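Local coordinates for hypothetical 39.9 kDa protein (Saccharomyces cerevisiae, PDB 2GA8), which acts as an ATP-dependent P-loop kinase that could be involved in assembly of the endoplasmic reticulum membrane, at residues 50-53 / 54-57; 194-197 / 198-202. All blocks are in the same frame, centred on the assembly; numbering follows the deposited sequence.

Contact 1. Residues 50-53 / 54-57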
loop_
_atom_site.group_PDB
_atom_site.type_symbol
_atom_site.label_atom_id
_atom_site.label_comp_id
_atom_site.label_asym_id
_atom_site.label_seq_id
_atom_site.Cartn_x
_atom_site.Cartn_y
_atom_site.Cartn_z
ATOM N N GLU A 50 13.601 -5.833 13.380
ATOM C CA GLU A 50 14.293 -6.177 14.623
ATOM C C GLU A 50 15.379 -7.215 14.364
ATOM O O GLU A 50 16.488 -7.112 14.896
ATOM C CB GLU A 50 13.295 -6.695 15.660
ATOM C CG GLU A 50 12.546 -5.581 16.366
ATOM C CD GLU A 50 11.435 -6.093 17.263
ATOM O OE1 GLU A 50 11.662 -7.092 17.980
ATOM O OE2 GLU A 50 10.339 -5.487 17.256
ATOM N N LYS A 51 15.061 -8.215 13.545
ATOM C CA LYS A 51 16.029 -9.247 13.208
ATOM C C LYS A 51 17.222 -8.609 12.512
ATOM O O LYS A 51 18.375 -8.971 12.767
ATOM C CB LYS A 51 15.406 -10.286 12.274
ATOM C CG LYS A 51 14.408 -11.219 12.930
ATOM C CD LYS A 51 13.706 -12.062 11.874
ATOM C CE LYS A 51 12.859 -13.160 12.494
ATOM N NZ LYS A 51 13.698 -14.165 13.209
ATOM N N TYR A 52 16.948 -7.655 11.626
ATOM C CA TYR A 52 18.026 -6.994 10.909
ATOM C C TYR A 52 18.898 -6.169 11.852
ATOM O O TYR A 52 20.121 -6.160 11.732
ATOM C CB TYR A 52 17.470 -6.088 9.809
ATOM C CG TYR A 52 18.549 -5.525 8.913
ATOM C CD1 TYR A 52 19.388 -6.371 8.189
ATOM C CD2 TYR A 52 18.744 -4.148 8.799
ATOM C CE1 TYR A 52 20.396 -5.865 7.374
ATOM C CE2 TYR A 52 19.753 -3.629 7.986
ATOM C CZ TYR A 52 20.572 -4.493 7.280
ATOM O OH TYR A 52 21.563 -3.989 6.479
ATOM N N HIS A 53 18.266 -5.474 12.792
ATOM C CA HIS A 53 19.011 -4.652 13.739
ATOM C C HIS A 53 19.912 -5.531 14.601
ATOM O O HIS A 53 21.050 -5.166 14.900
ATOM C CB HIS A 53 18.038 -3.850 14.605
ATOM C CG HIS A 53 17.233 -2.850 13.833
ATOM N ND1 HIS A 53 16.008 -2.385 14.263
ATOM C CD2 HIS A 53 17.479 -2.224 12.657
ATOM C CE1 HIS A 53 15.533 -1.519 13.385
ATOM N NE2 HIS A 53 16.406 -1.404 12.400
ATOM N N THR A 54 19.403 -6.694 14.986
ATOM C CA THR A 54 20.171 -7.629 15.796
ATOM C C THR A 54 21.373 -8.102 14.983
ATOM O O THR A 54 22.476 -8.274 15.510
ATOM C CB THR A 54 19.307 -8.846 16.197
ATOM O OG1 THR A 54 18.205 -8.407 17.004
ATOM C CG2 THR A 54 20.136 -9.862 16.976
ATOM N N PHE A 55 21.154 -8.316 13.691
ATOM C CA PHE A 55 22.217 -8.749 12.797
ATOM C C PHE A 55 23.321 -7.689 12.742
ATOM O O PHE A 55 24.509 -8.005 12.845
ATOM C CB PHE A 55 21.650 -8.980 11.393
ATOM C CG PHE A 55 22.698 -9.170 10.336
ATOM C CD1 PHE A 55 23.372 -10.381 10.209
ATOM C CD2 PHE A 55 23.024 -8.128 9.470
ATOM C CE1 PHE A 55 24.357 -10.555 9.231
ATOM C CE2 PHE A 55 24.004 -8.291 8.494
ATOM C CZ PHE A 55 24.670 -9.506 8.374
ATOM N N LEU A 56 22.921 -6.430 12.589
ATOM C CA LEU A 56 23.879 -5.328 12.508
ATOM C C LEU A 56 24.714 -5.175 13.772
ATOM O O LEU A 56 25.843 -4.699 13.714
ATOM C CB LEU A 56 23.153 -4.012 12.218
ATOM C CG LEU A 56 22.452 -3.923 10.862
ATOM C CD1 LEU A 56 21.729 -2.593 10.762
ATOM C CD2 LEU A 56 23.471 -4.079 9.727
ATOM N N SER A 57 24.149 -5.568 14.908
ATOM C CA SER A 57 24.850 -5.481 16.184
ATOM C C SER A 57 26.218 -6.159 16.136
ATOM O O SER A 57 27.195 -5.638 16.670
ATOM C CB SER A 57 24.011 -6.127 17.289
ATOM O OG SER A 57 24.798 -6.378 18.440
#
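Leu56 N donates to Tyr52 O at 2.9 Å, with 158° at the hydrogen, and Thr54 N reaches Glu50 O at the same length. Phe55 N to Lys51 O and Ser57 N to His53 O complete this run of i to i+4 bonds along one alpha-helix; the last is the most bent, at 139°. Thr54 OG1 stands beside its own backbone N and lies 3.0 Å from Glu50 O, a carbonyl that already accepts the Thr54 amide. The packing centres on the Tyr52 ring. Leu56 sets CG over one face, 4.1 Å from the ring centroid in a CH-pi contact, and both its methyls lie on that same side of the ring, CD1 meeting CE2 of Tyr52 at 3.6 Å and CD2 near CZ and OH. Phe55 CD2 approaches Tyr52 CE1 obliquely at 4.1 Å. Without the phenol ring, as with an alanine here, Leu56 would probably lose the surface under its branch and Ser227 its hydroxyl partner. Helix 222-227 packs against this side of helix 47-58, Phe223 meeting Tyr52 edge-to-face and Ser227 bonding Tyr52 OH, while His53 NE2 ties the helix to Ile153 O, just before strand 156-160.

Contact 2. Residues 194-197 / 198-202. With SO4 (sulfate ion), chain I.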
loop_
_atom_site.group_PDB
_atom_site.type_symbol
_atom_site.label_atom_id
_atom_site.label_comp_id
_atom_site.label_asym_id
_atom_site.label_seq_id
_atom_site.Cartn_x
_atom_site.Cartn_y
_atom_site.Cartn_z
ATOM N N ASN A 194 -3.931 5.881 -8.803
ATOM C CA ASN A 194 -2.634 6.185 -8.217
ATOM C C ASN A 194 -2.059 5.036 -7.398
ATOM O O ASN A 194 -0.841 4.921 -7.271
ATOM C CB ASN A 194 -2.700 7.469 -7.375
ATOM C CG ASN A 194 -1.517 8.390 -7.630
ATOM O OD1 ASN A 194 -1.107 9.160 -6.760
ATOM N ND2 ASN A 194 -0.968 8.319 -8.834
ATOM N N PHE A 195 -2.912 4.185 -6.835
ATOM C CA PHE A 195 -2.383 3.059 -6.079
ATOM C C PHE A 195 -1.720 2.113 -7.079
ATOM O O PHE A 195 -0.642 1.575 -6.836
ATOM C CB PHE A 195 -3.481 2.315 -5.325
ATOM C CG PHE A 195 -2.941 1.301 -4.364
ATOM C CD1 PHE A 195 -2.527 1.688 -3.094
ATOM C CD2 PHE A 195 -2.744 -0.017 -4.758
ATOM C CE1 PHE A 195 -1.920 0.776 -2.230
ATOM C CE2 PHE A 195 -2.135 -0.935 -3.902
ATOM C CZ PHE A 195 -1.723 -0.536 -2.641
ATOM N N LEU A 196 -2.381 1.903 -8.212
ATOM C CA LEU A 196 -1.817 1.049 -9.245
ATOM C C LEU A 196 -0.493 1.668 -9.691
ATOM O O LEU A 196 0.482 0.958 -9.936
ATOM C CB LEU A 196 -2.774 0.944 -10.437
ATOM C CG LEU A 196 -2.240 0.178 -11.653
ATOM C CD1 LEU A 196 -1.860 -1.242 -11.235
ATOM C CD2 LEU A 196 -3.309 0.149 -12.752
ATOM N N GLN A 197 -0.447 2.995 -9.780
ATOM C CA GLN A 197 0.774 3.665 -10.196
ATOM C C GLN A 197 1.883 3.420 -9.176
ATOM O O GLN A 197 3.042 3.264 -9.545
ATOM C CB GLN A 197 0.538 5.168 -10.376
ATOM C CG GLN A 197 1.672 5.889 -11.098
ATOM C CD GLN A 197 1.996 5.276 -12.457
ATOM O OE1 GLN A 197 1.101 4.921 -13.219
ATOM N NE2 GLN A 197 3.283 5.165 -12.765
ATOM N N LEU A 198 1.539 3.389 -7.891
ATOM C CA LEU A 198 2.556 3.111 -6.879
ATOM C C LEU A 198 3.080 1.697 -7.122
ATOM O O LEU A 198 4.279 1.446 -7.012
ATOM C CB LEU A 198 1.970 3.209 -5.463
ATOM C CG LEU A 198 2.895 2.757 -4.323
ATOM C CD1 LEU A 198 4.149 3.619 -4.297
ATOM C CD2 LEU A 198 2.152 2.854 -2.986
ATOM N N CYS A 199 2.185 0.773 -7.456
ATOM C CA CYS A 199 2.607 -0.603 -7.710
ATOM C C CYS A 199 3.528 -0.702 -8.921
ATOM O O CYS A 199 4.459 -1.495 -8.915
ATOM C CB CYS A 199 1.400 -1.521 -7.883
ATOM S SG CYS A 199 0.456 -1.714 -6.360
ATOM N N LYS A 200 3.284 0.114 -9.947
ATOM C CA LYS A 200 4.144 0.102 -11.136
ATOM C C LYS A 200 5.525 0.653 -10.765
ATOM O O LYS A 200 6.550 0.189 -11.262
ATOM C CB LYS A 200 3.547 0.965 -12.248
ATOM C CG LYS A 200 2.244 0.445 -12.823
ATOM C CD LYS A 200 1.836 1.269 -14.043
ATOM C CE LYS A 200 0.621 0.677 -14.733
ATOM N NZ LYS A 200 0.272 1.455 -15.957
ATOM N N ILE A 201 5.537 1.664 -9.904
ATOM C CA ILE A 201 6.779 2.271 -9.449
ATOM C C ILE A 201 7.553 1.240 -8.636
ATOM O O ILE A 201 8.759 1.070 -8.814
ATOM C CB ILE A 201 6.489 3.521 -8.581
ATOM C CG1 ILE A 201 5.992 4.657 -9.479
ATOM C CG2 ILE A 201 7.732 3.929 -7.798
ATOM C CD1 ILE A 201 5.556 5.894 -8.730
ATOM N N LEU A 202 6.854 0.541 -7.746
ATOM C CA LEU A 202 7.508 -0.475 -6.935
ATOM C C LEU A 202 8.066 -1.608 -7.793
ATOM O O LEU A 202 9.176 -2.091 -7.557
ATOM C CB LEU A 202 6.532 -1.042 -5.900
ATOM C CG LEU A 202 6.103 -0.064 -4.806
ATOM C CD1 LEU A 202 5.086 -0.735 -3.891
ATOM C CD2 LEU A 202 7.328 0.375 -4.010
HETATM S S SO4 I . -2.918 0.512 -17.554
HETATM O O1 SO4 I . -3.858 0.920 -16.491
HETATM O O2 SO4 I . -1.913 1.574 -17.751
HETATM O O3 SO4 I . -2.242 -0.740 -17.163
HETATM O O4 SO4 I . -3.660 0.297 -18.812
HETATM O O HOH W 1 1.518 4.189 -15.928
#
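Leu198 opens the second half of this helical run by donating its N to Asn194 O at 2.9 Å, while its CB rests against Phe195 O. Cys199 N hydrogen-bonds to Phe195 O. The sulfur of Cys199 is held beside its own backbone N (chi1 -67°). From there SG makes a sulfur-aromatic contact, 3.7 Å from Phe195 CE2 and oblique to the ring. These i to i+4 pairs belong to alpha-helix 192-206 of the P-loop kinase fold; the helix packs between helix 275-285, touched by Phe195, Leu196 and Cys199, and strand 134-136, touched by Leu198 and Ile201. Lys200 bonds its N to Leu196 O. Beyond CG the lysine chain runs fully extended, crossing Gln197, whose OE1 lies 3.8 Å from Lys200 CD, and carries NZ to a sulfate ion, probably from the crystallisation liquor, at 2.8 Å from its O2. Lys279 NZ binds the same sulfate, so two lysines are likely to balance its charge. A water bridges the polar ends, donating to Gln197 OE1 at 2.8 Å and accepting from Lys200 NZ. Ile201 N bonds to Gln197 O, and Ile201 CG1 packs 3.3 Å from that same oxygen. Leu202 N continues the ladder to Leu198 O, and its side chain rests on Val263 and Leu265 of strand 262-267.

Overall arrangement
Contact 1 closes before contact 2 opens along the chain, and each is a local run within a single helix: 47-58 for the first, 192-206 for the second. Their centres lie 30 Å apart and their nearest atoms about 18 Å apart, without touching. Contact 1 sits near the surface, about 25 Å from the chain centre and away from the ATP site; contact 2 is buried, about 9 Å from that centre. Helix 192-206 packs on strand 262-267 of the five-stranded parallel sheet, which also includes strand 25-30, leading into the P-loop. The side chain of Phe195 lies about 11 Å from that of Lys37, an ATP-binding residue by similarity.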